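Long-range contacts in heavy metal cation tricomponent efflux pump ZneA(CzcA-like) (Cupriavidus metallidurans, PDB 4K0J), which probably exports zinc(II) from the cell as a proton-coupled inner-membrane antiporter of the RND family, working in a tripartite heavy-metal efflux system: residues C[136-147]-C[312-323]; C[148-156]-C[276-284]. All coordinates share one frame; numbering follows the deposited sequence.

Contact 1 (C[136-147]-C[312-323]); sequences EIYRYTLVSKTR and PKDVKVVPYIDR
From I137 to V143 the backbone pairs antiparallel with K316 to R323, the axes of strands 136-143 and 316-319 making an angle of 145° at a closest approach of 4.5 Å. T141 with V318 and V143 with K316 form hydrogen-bonded pairs, and R323 N closes the far end on I137 O (2.8 Å). Between them lies a classic beta bulge: R139 O accepts from Y320 N at 2.9 Å and, weakly, from I321 N, so two residues face one. Y320, with CG lodged between its backbone N and carbonyl carbon (chi1 65°), brings one ring face against R139 CB, a CH-pi contact of 3.8 Å to the centroid. The extended arginine continues past the ring, its CD beside I321 CD1, to a weak NH1 bond with Y320 OH; that hydroxyl also bonds Q281. On the other face of the sheet the Y138 ring turns an edge to the carboxylate of D322, the two planes perpendicular, while P319 CB meets the same ring obliquely. Next along this face, V317 CG2 packs obliquely on Y140 at CD1, and Y140 OH bonds Q156. Beyond the strand, D314 OD2 receives K145 N on its syn side (2.8 Å), although D314 is poorly ordered. S144 OG sits near both OD2 and O of D314 and accepts from R147 N, an ST motif. Helix 292-310 packs against the Y138 and D322 side, where V303 touches Y138, and helix 149-164 touches Y140 and L142. Strand 280-287 pairs with the other edge of 136-143, making that strand an inner one. D322, whose OD1 bonds S324 OG, is the N-cap from which the chain enters the long helix 323-353.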
loop_
_atom_site.group_PDB
_atom_site.type_symbol
_atom_site.label_atom_id
_atom_site.label_comp_id
_atom_site.label_asym_id
_atom_site.label_seq_id
_atom_site.Cartn_x
_atom_site.Cartn_y
_atom_site.Cartn_z
ATOM N N GLU C 136 -16.014 9.384 -17.840
ATOM C CA GLU C 136 -17.417 9.274 -18.228
ATOM C C GLU C 136 -17.555 8.759 -19.663
ATOM O O GLU C 136 -17.794 9.529 -20.596
ATOM C CB GLU C 136 -18.091 10.634 -18.065
ATOM C CG GLU C 136 -17.961 11.202 -16.659
ATOM C CD GLU C 136 -18.098 12.709 -16.617
ATOM O OE1 GLU C 136 -17.648 13.381 -17.574
ATOM O OE2 GLU C 136 -18.652 13.223 -15.623
ATOM N N ILE C 137 -17.430 7.446 -19.830
ATOM C CA ILE C 137 -17.146 6.883 -21.146
ATOM C C ILE C 137 -18.359 6.446 -21.958
ATOM O O ILE C 137 -18.240 6.180 -23.154
ATOM C CB ILE C 137 -16.164 5.704 -21.043
ATOM C CG1 ILE C 137 -16.691 4.652 -20.068
ATOM C CG2 ILE C 137 -14.788 6.187 -20.605
ATOM C CD1 ILE C 137 -15.773 3.449 -19.938
ATOM N N TYR C 138 -19.524 6.376 -21.328
ATOM C CA TYR C 138 -20.706 5.878 -22.021
ATOM C C TYR C 138 -21.984 6.517 -21.496
ATOM O O TYR C 138 -22.574 6.048 -20.523
ATOM C CB TYR C 138 -20.775 4.359 -21.894
ATOM C CG TYR C 138 -21.906 3.700 -22.653
ATOM C CD1 TYR C 138 -23.078 3.332 -22.008
ATOM C CD2 TYR C 138 -21.790 3.421 -24.006
ATOM C CE1 TYR C 138 -24.111 2.716 -22.693
ATOM C CE2 TYR C 138 -22.814 2.801 -24.699
ATOM C CZ TYR C 138 -23.973 2.453 -24.037
ATOM O OH TYR C 138 -24.995 1.835 -24.726
ATOM N N ARG C 139 -22.405 7.596 -22.147
ATOM C CA ARG C 139 -23.637 8.289 -21.782
ATOM C C ARG C 139 -24.814 7.703 -22.540
ATOM O O ARG C 139 -24.710 7.426 -23.732
ATOM C CB ARG C 139 -23.508 9.784 -22.067
ATOM C CG ARG C 139 -22.571 10.491 -21.111
ATOM C CD ARG C 139 -22.351 11.936 -21.494
ATOM N NE ARG C 139 -21.544 12.624 -20.494
ATOM C CZ ARG C 139 -22.048 13.255 -19.438
ATOM N NH1 ARG C 139 -23.362 13.286 -19.253
ATOM N NH2 ARG C 139 -21.239 13.856 -18.569
ATOM N N TYR C 140 -25.929 7.495 -21.849
ATOM C CA TYR C 140 -27.075 6.836 -22.465
ATOM C C TYR C 140 -28.383 7.325 -21.874
ATOM O O TYR C 140 -28.402 8.020 -20.862
ATOM C CB TYR C 140 -26.987 5.315 -22.296
ATOM C CG TYR C 140 -27.324 4.851 -20.900
ATOM C CD1 TYR C 140 -28.616 4.461 -20.565
ATOM C CD2 TYR C 140 -26.361 4.822 -19.913
ATOM C CE1 TYR C 140 -28.935 4.047 -19.291
ATOM C CE2 TYR C 140 -26.668 4.405 -18.632
ATOM C CZ TYR C 140 -27.958 4.022 -18.327
ATOM O OH TYR C 140 -28.261 3.616 -17.048
ATOM N N THR C 141 -29.477 6.921 -22.508
ATOM C CA THR C 141 -30.813 7.263 -22.052
ATOM C C THR C 141 -31.726 6.074 -22.304
ATOM O O THR C 141 -31.570 5.359 -23.301
ATOM C CB THR C 141 -31.343 8.520 -22.776
ATOM O OG1 THR C 141 -30.536 9.646 -22.413
ATOM C CG2 THR C 141 -32.773 8.811 -22.392
ATOM N N LEU C 142 -32.642 5.839 -21.371
ATOM C CA LEU C 142 -33.695 4.855 -21.549
ATOM C C LEU C 142 -34.775 5.417 -22.476
ATOM O O LEU C 142 -35.499 6.338 -22.094
ATOM C CB LEU C 142 -34.325 4.498 -20.196
ATOM C CG LEU C 142 -33.751 3.358 -19.343
ATOM C CD1 LEU C 142 -33.668 2.072 -20.147
ATOM C CD2 LEU C 142 -32.397 3.718 -18.768
ATOM N N VAL C 143 -34.889 4.875 -23.688
ATOM C CA VAL C 143 -35.988 5.281 -24.562
ATOM C C VAL C 143 -37.137 4.281 -24.590
ATOM O O VAL C 143 -36.949 3.073 -24.398
ATOM C CB VAL C 143 -35.550 5.553 -26.015
ATOM C CG1 VAL C 143 -34.558 6.695 -26.066
ATOM C CG2 VAL C 143 -34.995 4.294 -26.648
ATOM N N SER C 144 -38.326 4.823 -24.831
ATOM C CA SER C 144 -39.548 4.053 -24.966
ATOM C C SER C 144 -40.600 4.957 -25.594
ATOM O O SER C 144 -40.450 6.180 -25.601
ATOM C CB SER C 144 -40.034 3.568 -23.604
ATOM O OG SER C 144 -41.243 2.843 -23.736
ATOM N N LYS C 145 -41.660 4.360 -26.122
ATOM C CA LYS C 145 -42.747 5.134 -26.708
ATOM C C LYS C 145 -43.994 5.012 -25.844
ATOM O O LYS C 145 -44.840 5.911 -25.826
ATOM C CB LYS C 145 -43.033 4.660 -28.137
ATOM C CG LYS C 145 -41.888 4.926 -29.110
ATOM C CD LYS C 145 -42.255 4.577 -30.545
ATOM C CE LYS C 145 -41.156 5.016 -31.509
ATOM N NZ LYS C 145 -41.487 4.724 -32.933
ATOM N N THR C 146 -44.076 3.898 -25.115
ATOM C CA THR C 146 -45.265 3.535 -24.352
ATOM C C THR C 146 -45.073 3.636 -22.842
ATOM O O THR C 146 -46.048 3.708 -22.095
ATOM C CB THR C 146 -45.700 2.095 -24.666
ATOM O OG1 THR C 146 -44.785 1.174 -24.063
ATOM C CG2 THR C 146 -45.733 1.865 -26.165
ATOM N N ARG C 147 -43.823 3.634 -22.389
ATOM C CA ARG C 147 -43.548 3.587 -20.957
ATOM C C ARG C 147 -43.396 4.966 -20.327
ATOM O O ARG C 147 -42.899 5.900 -20.962
ATOM C CB ARG C 147 -42.313 2.746 -20.678
ATOM C CG ARG C 147 -42.413 1.975 -19.384
ATOM C CD ARG C 147 -41.736 0.621 -19.487
ATOM N NE ARG C 147 -42.255 -0.173 -20.598
ATOM C CZ ARG C 147 -43.302 -0.985 -20.506
ATOM N NH1 ARG C 147 -43.944 -1.106 -19.352
ATOM N NH2 ARG C 147 -43.706 -1.674 -21.566
ATOM N N PRO C 312 -37.904 -4.782 -20.521
ATOM C CA PRO C 312 -39.147 -4.961 -21.270
ATOM C C PRO C 312 -38.938 -4.492 -22.694
ATOM O O PRO C 312 -38.063 -3.661 -22.947
ATOM C CB PRO C 312 -40.118 -4.015 -20.561
ATOM C CG PRO C 312 -39.602 -3.916 -19.182
ATOM C CD PRO C 312 -38.107 -3.956 -19.318
ATOM N N LYS C 313 -39.723 -5.024 -23.619
ATOM C CA LYS C 313 -39.623 -4.610 -25.006
ATOM C C LYS C 313 -40.093 -3.160 -25.144
ATOM O O LYS C 313 -40.839 -2.655 -24.298
ATOM C CB LYS C 313 -40.418 -5.561 -25.902
ATOM C CG LYS C 313 -39.591 -6.705 -26.492
ATOM C CD LYS C 313 -38.687 -7.385 -25.462
ATOM C CE LYS C 313 -39.478 -8.247 -24.485
ATOM N NZ LYS C 313 -38.603 -8.920 -23.477
ATOM N N ASP C 314 -39.643 -2.498 -26.207
ATOM C CA ASP C 314 -39.822 -1.053 -26.376
ATOM C C ASP C 314 -39.337 -0.294 -25.151
ATOM O O ASP C 314 -39.944 0.679 -24.716
ATOM C CB ASP C 314 -41.265 -0.671 -26.717
ATOM C CG ASP C 314 -41.379 0.760 -27.227
ATOM O OD1 ASP C 314 -40.985 1.012 -28.387
ATOM O OD2 ASP C 314 -41.851 1.630 -26.464
ATOM N N VAL C 315 -38.249 -0.790 -24.581
ATOM C CA VAL C 315 -37.455 -0.047 -23.625
ATOM C C VAL C 315 -36.026 -0.380 -23.992
ATOM O O VAL C 315 -35.560 -1.502 -23.784
ATOM C CB VAL C 315 -37.757 -0.436 -22.165
ATOM C CG1 VAL C 315 -36.619 -0.014 -21.250
ATOM C CG2 VAL C 315 -39.060 0.189 -21.713
ATOM N N LYS C 316 -35.345 0.588 -24.587
ATOM C CA LYS C 316 -34.000 0.350 -25.072
ATOM C C LYS C 316 -33.030 1.353 -24.468
ATOM O O LYS C 316 -33.294 2.557 -24.460
ATOM C CB LYS C 316 -33.965 0.421 -26.602
ATOM C CG LYS C 316 -34.788 -0.656 -27.301
ATOM C CD LYS C 316 -34.249 -2.049 -27.000
ATOM C CE LYS C 316 -35.036 -3.140 -27.716
ATOM N NZ LYS C 316 -36.414 -3.305 -27.175
ATOM N N VAL C 317 -31.921 0.851 -23.936
ATOM C CA VAL C 317 -30.848 1.726 -23.490
ATOM C C VAL C 317 -30.069 2.150 -24.720
ATOM O O VAL C 317 -29.483 1.319 -25.416
ATOM C CB VAL C 317 -29.916 1.048 -22.459
ATOM C CG1 VAL C 317 -29.763 -0.423 -22.757
ATOM C CG2 VAL C 317 -28.561 1.715 -22.456
ATOM N N VAL C 318 -30.094 3.442 -25.013
ATOM C CA VAL C 318 -29.416 3.931 -26.205
ATOM C C VAL C 318 -28.424 5.015 -25.840
ATOM O O VAL C 318 -28.770 5.971 -25.152
ATOM C CB VAL C 318 -30.408 4.453 -27.249
ATOM C CG1 VAL C 318 -31.572 5.094 -26.568
ATOM C CG2 VAL C 318 -29.724 5.442 -28.188
ATOM N N PRO C 319 -27.174 4.852 -26.285
ATOM C CA PRO C 319 -26.105 5.806 -25.977
ATOM C C PRO C 319 -26.137 7.044 -26.870
ATOM O O PRO C 319 -26.671 6.995 -27.974
ATOM C CB PRO C 319 -24.838 4.997 -26.255
ATOM C CG PRO C 319 -25.246 4.002 -27.293
ATOM C CD PRO C 319 -26.678 3.664 -27.005
ATOM N N TYR C 320 -25.569 8.142 -26.386
ATOM C CA TYR C 320 -25.404 9.337 -27.201
ATOM C C TYR C 320 -23.951 9.796 -27.174
ATOM O O TYR C 320 -23.490 10.491 -28.080
ATOM C CB TYR C 320 -26.379 10.459 -26.799
ATOM C CG TYR C 320 -26.209 11.039 -25.413
ATOM C CD1 TYR C 320 -25.226 11.982 -25.148
ATOM C CD2 TYR C 320 -27.065 10.677 -24.379
ATOM C CE1 TYR C 320 -25.078 12.530 -23.883
ATOM C CE2 TYR C 320 -26.927 11.222 -23.110
ATOM C CZ TYR C 320 -25.932 12.149 -22.870
ATOM O OH TYR C 320 -25.783 12.695 -21.618
ATOM N N ILE C 321 -23.237 9.401 -26.127
ATOM C CA ILE C 321 -21.782 9.487 -26.132
ATOM C C ILE C 321 -21.213 8.109 -25.818
ATOM O O ILE C 321 -21.651 7.441 -24.885
ATOM C CB ILE C 321 -21.228 10.547 -25.148
ATOM C CG1 ILE C 321 -21.754 11.939 -25.512
ATOM C CG2 ILE C 321 -19.705 10.559 -25.181
ATOM C CD1 ILE C 321 -21.139 13.082 -24.709
ATOM N N ASP C 322 -20.241 7.688 -26.616
ATOM C CA ASP C 322 -19.653 6.369 -26.479
ATOM C C ASP C 322 -18.176 6.446 -26.847
ATOM O O ASP C 322 -17.831 6.542 -28.026
ATOM C CB ASP C 322 -20.380 5.398 -27.410
ATOM C CG ASP C 322 -20.061 3.953 -27.116
ATOM O OD1 ASP C 322 -18.887 3.638 -26.833
ATOM O OD2 ASP C 322 -20.995 3.129 -27.170
ATOM N N ARG C 323 -17.312 6.394 -25.837
ATOM C CA ARG C 323 -15.869 6.570 -26.020
ATOM C C ARG C 323 -15.291 5.696 -27.140
ATOM O O ARG C 323 -14.290 6.053 -27.783
ATOM C CB ARG C 323 -15.145 6.302 -24.699
ATOM C CG ARG C 323 -13.641 6.429 -24.779
ATOM C CD ARG C 323 -13.188 7.865 -24.702
ATOM N NE ARG C 323 -13.263 8.367 -23.337
ATOM C CZ ARG C 323 -14.199 9.199 -22.901
ATOM N NH1 ARG C 323 -14.192 9.597 -21.635
ATOM N NH2 ARG C 323 -15.138 9.635 -23.732
#

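Contact 2 (C[148-156]-C[276-284]); sequences DLRELSELQ and NPDTIQGIT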
loop_
_atom_site.group_PDB
_atom_site.type_symbol
_atom_site.label_atom_id
_atom_site.label_comp_id
_atom_site.label_asym_id
_atom_site.label_seq_id
_atom_site.Cartn_x
_atom_site.Cartn_y
_atom_site.Cartn_z
ATOM N N ASP C 148 -43.823 5.084 -19.072
ATOM C CA ASP C 148 -43.834 6.371 -18.387
ATOM C C ASP C 148 -42.589 6.570 -17.540
ATOM O O ASP C 148 -41.998 5.608 -17.059
ATOM C CB ASP C 148 -45.081 6.497 -17.522
ATOM C CG ASP C 148 -45.282 5.301 -16.621
ATOM O OD1 ASP C 148 -45.741 4.253 -17.125
ATOM O OD2 ASP C 148 -44.980 5.413 -15.414
ATOM N N LEU C 149 -42.213 7.832 -17.351
ATOM C CA LEU C 149 -40.955 8.195 -16.704
ATOM C C LEU C 149 -40.714 7.540 -15.337
ATOM O O LEU C 149 -39.568 7.324 -14.947
ATOM C CB LEU C 149 -40.842 9.716 -16.590
ATOM C CG LEU C 149 -39.435 10.246 -16.314
ATOM C CD1 LEU C 149 -38.498 9.834 -17.432
ATOM C CD2 LEU C 149 -39.440 11.747 -16.137
ATOM N N ARG C 150 -41.782 7.222 -14.612
ATOM C CA ARG C 150 -41.627 6.535 -13.335
ATOM C C ARG C 150 -41.183 5.092 -13.581
ATOM O O ARG C 150 -40.257 4.596 -12.931
ATOM C CB ARG C 150 -42.919 6.598 -12.506
ATOM C CG ARG C 150 -42.829 5.922 -11.129
ATOM C CD ARG C 150 -43.388 4.487 -11.141
ATOM N NE ARG C 150 -43.240 3.804 -9.854
ATOM C CZ ARG C 150 -43.773 2.615 -9.571
ATOM N NH1 ARG C 150 -44.495 1.981 -10.486
ATOM N NH2 ARG C 150 -43.591 2.060 -8.376
ATOM N N GLU C 151 -41.838 4.427 -14.531
ATOM C CA GLU C 151 -41.473 3.060 -14.902
ATOM C C GLU C 151 -40.042 2.988 -15.415
ATOM O O GLU C 151 -39.284 2.089 -15.050
ATOM C CB GLU C 151 -42.439 2.493 -15.941
ATOM C CG GLU C 151 -43.831 2.229 -15.396
ATOM C CD GLU C 151 -44.629 1.267 -16.258
ATOM O OE1 GLU C 151 -45.039 0.204 -15.743
ATOM O OE2 GLU C 151 -44.855 1.574 -17.446
ATOM N N LEU C 152 -39.670 3.953 -16.247
ATOM C CA LEU C 152 -38.300 4.053 -16.731
ATOM C C LEU C 152 -37.329 4.340 -15.595
ATOM O O LEU C 152 -36.171 3.930 -15.640
ATOM C CB LEU C 152 -38.187 5.129 -17.805
ATOM C CG LEU C 152 -39.016 4.833 -19.049
ATOM C CD1 LEU C 152 -38.640 5.780 -20.176
ATOM C CD2 LEU C 152 -38.839 3.379 -19.462
ATOM N N SER C 153 -37.807 5.041 -14.572
ATOM C CA SER C 153 -36.966 5.346 -13.425
ATOM C C SER C 153 -36.672 4.089 -12.631
ATOM O O SER C 153 -35.526 3.850 -12.256
ATOM C CB SER C 153 -37.611 6.397 -12.528
ATOM O OG SER C 153 -37.767 7.621 -13.219
ATOM N N GLU C 154 -37.699 3.281 -12.380
ATOM C CA GLU C 154 -37.496 2.039 -11.637
ATOM C C GLU C 154 -36.664 1.053 -12.449
ATOM O O GLU C 154 -35.853 0.312 -11.893
ATOM C CB GLU C 154 -38.828 1.406 -11.240
ATOM C CG GLU C 154 -39.708 2.302 -10.389
ATOM C CD GLU C 154 -39.051 2.695 -9.078
ATOM O OE1 GLU C 154 -38.871 1.799 -8.223
ATOM O OE2 GLU C 154 -38.720 3.894 -8.906
ATOM N N LEU C 155 -36.866 1.047 -13.764
ATOM C CA LEU C 155 -36.071 0.199 -14.643
ATOM C C LEU C 155 -34.615 0.592 -14.522
ATOM O O LEU C 155 -33.735 -0.255 -14.409
ATOM C CB LEU C 155 -36.520 0.335 -16.094
ATOM C CG LEU C 155 -37.824 -0.369 -16.449
ATOM C CD1 LEU C 155 -38.223 -0.045 -17.875
ATOM C CD2 LEU C 155 -37.686 -1.865 -16.254
ATOM N N GLN C 156 -34.372 1.894 -14.541
ATOM C CA GLN C 156 -33.027 2.406 -14.387
ATOM C C GLN C 156 -32.452 1.907 -13.078
ATOM O O GLN C 156 -31.427 1.226 -13.057
ATOM C CB GLN C 156 -33.053 3.934 -14.395
ATOM C CG GLN C 156 -31.730 4.604 -14.061
ATOM C CD GLN C 156 -30.824 4.756 -15.266
ATOM O OE1 GLN C 156 -30.604 3.806 -16.019
ATOM N NE2 GLN C 156 -30.291 5.959 -15.455
ATOM N N ASN C 276 -37.709 15.903 -26.276
ATOM C CA ASN C 276 -38.081 15.306 -24.995
ATOM C C ASN C 276 -37.576 16.158 -23.827
ATOM O O ASN C 276 -36.365 16.296 -23.627
ATOM C CB ASN C 276 -37.530 13.878 -24.889
ATOM C CG ASN C 276 -38.103 13.106 -23.709
ATOM O OD1 ASN C 276 -38.620 13.684 -22.751
ATOM N ND2 ASN C 276 -38.007 11.785 -23.773
ATOM N N PRO C 277 -38.509 16.730 -23.050
ATOM C CA PRO C 277 -38.152 17.601 -21.929
ATOM C C PRO C 277 -37.836 16.814 -20.663
ATOM O O PRO C 277 -37.055 17.283 -19.839
ATOM C CB PRO C 277 -39.425 18.433 -21.711
ATOM C CG PRO C 277 -40.345 18.097 -22.857
ATOM C CD PRO C 277 -39.958 16.723 -23.281
ATOM N N ASP C 278 -38.428 15.632 -20.512
ATOM C CA ASP C 278 -38.305 14.887 -19.262
ATOM C C ASP C 278 -37.996 13.403 -19.450
ATOM O O ASP C 278 -38.905 12.576 -19.462
ATOM C CB ASP C 278 -39.597 15.019 -18.454
ATOM C CG ASP C 278 -39.349 15.052 -16.967
ATOM O OD1 ASP C 278 -38.174 14.939 -16.560
ATOM O OD2 ASP C 278 -40.330 15.184 -16.207
ATOM N N THR C 279 -36.718 13.061 -19.579
ATOM C CA THR C 279 -36.327 11.654 -19.600
ATOM C C THR C 279 -35.295 11.313 -18.509
ATOM O O THR C 279 -35.209 12.002 -17.493
ATOM C CB THR C 279 -35.868 11.198 -21.007
ATOM O OG1 THR C 279 -35.509 9.812 -20.969
ATOM C CG2 THR C 279 -34.691 12.028 -21.498
ATOM N N ILE C 280 -34.528 10.246 -18.708
ATOM C CA ILE C 280 -33.598 9.784 -17.677
ATOM C C ILE C 280 -32.326 9.173 -18.258
ATOM O O ILE C 280 -32.381 8.390 -19.198
ATOM C CB ILE C 280 -34.287 8.780 -16.741
ATOM C CG1 ILE C 280 -33.292 8.190 -15.742
ATOM C CG2 ILE C 280 -34.974 7.684 -17.547
ATOM C CD1 ILE C 280 -33.955 7.401 -14.637
ATOM N N GLN C 281 -31.181 9.536 -17.697
ATOM C CA GLN C 281 -29.904 9.136 -18.271
ATOM C C GLN C 281 -28.923 8.566 -17.256
ATOM O O GLN C 281 -29.057 8.771 -16.045
ATOM C CB GLN C 281 -29.230 10.331 -18.926
ATOM C CG GLN C 281 -28.509 11.199 -17.924
ATOM C CD GLN C 281 -27.400 11.996 -18.548
ATOM O OE1 GLN C 281 -27.353 12.170 -19.765
ATOM N NE2 GLN C 281 -26.489 12.484 -17.717
ATOM N N GLY C 282 -27.913 7.872 -17.769
ATOM C CA GLY C 282 -26.850 7.348 -16.936
ATOM C C GLY C 282 -25.470 7.697 -17.464
ATOM O O GLY C 282 -25.278 7.880 -18.665
ATOM N N ILE C 283 -24.510 7.787 -16.550
ATOM C CA ILE C 283 -23.132 8.117 -16.883
ATOM C C ILE C 283 -22.198 7.021 -16.356
ATOM O O ILE C 283 -22.018 6.870 -15.139
ATOM C CB ILE C 283 -22.726 9.469 -16.267
ATOM C CG1 ILE C 283 -23.836 10.504 -16.464
ATOM C CG2 ILE C 283 -21.420 9.956 -16.859
ATOM C CD1 ILE C 283 -23.554 11.854 -15.829
ATOM N N THR C 284 -21.619 6.252 -17.275
ATOM C CA THR C 284 -20.738 5.152 -16.906
ATOM C C THR C 284 -19.355 5.679 -16.578
ATOM O O THR C 284 -18.659 6.211 -17.446
ATOM C CB THR C 284 -20.625 4.125 -18.032
ATOM O OG1 THR C 284 -21.940 3.704 -18.421
ATOM C CG2 THR C 284 -19.809 2.919 -17.572
#
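With CG trans to the backbone N in both L149 (chi1 -163°) and Q156 (172°), one near the start of helix 149-156 and the other two turns on, the L149 methyls reach D278 and T279, and the aliphatic part of Q156 lies against I280 CD1. The two L149 methyls touch different parts of the chain before the strand: CD1 lies 3.6 Å from T279 CA, and CD2 meets D278 CG at 3.4 Å, the two side chains crossing near a right angle. The carboxylate itself is engaged by R267 in a salt bridge. I280 lies between the leucines and the glutamine, with CG2 4.1 Å from L152 CB and CD1 3.6 Å from Q156 CB. A bend at chi2 (85°) sets the Q156 amide beside the strand backbone at Q281, yet NE2 makes no hydrogen bond with Q281 O because the angle is poor. NE2 bonds N175 OD1 instead, and OE1 is taken by Y140 OH, which together fix the rotation of the amide. S153 OG, beside I280 CD1, bonds L149 O within the helix and also L179 N. Between the two segments the contact is van der Waals in kind, with no hydrogen bond: leucine and glutamine carbons against I280, and a leucine methyl on a carboxylate held by R267.

In the fold
Contact 2 is nested within the chain loop that contact 1 closes, and their centres lie about 9 Å apart. Strand 135-143 is followed, after a short loop, by helix 149-164 and lies between strands 316-319 and 280-287, with 170-177 beyond the latter. With helices 149-164 and 292-310, these strands give a βαββαβ order and a 4-1-3-2 antiparallel sheet, the ferredoxin-like fold of RND porter subdomains, here corresponding to PN2 of AcrB. Two tyrosine-glutamine hydrogen bonds join the contacts. Contact 1 thus adds the edge strand and contact 2 seats a helix on the same sheet.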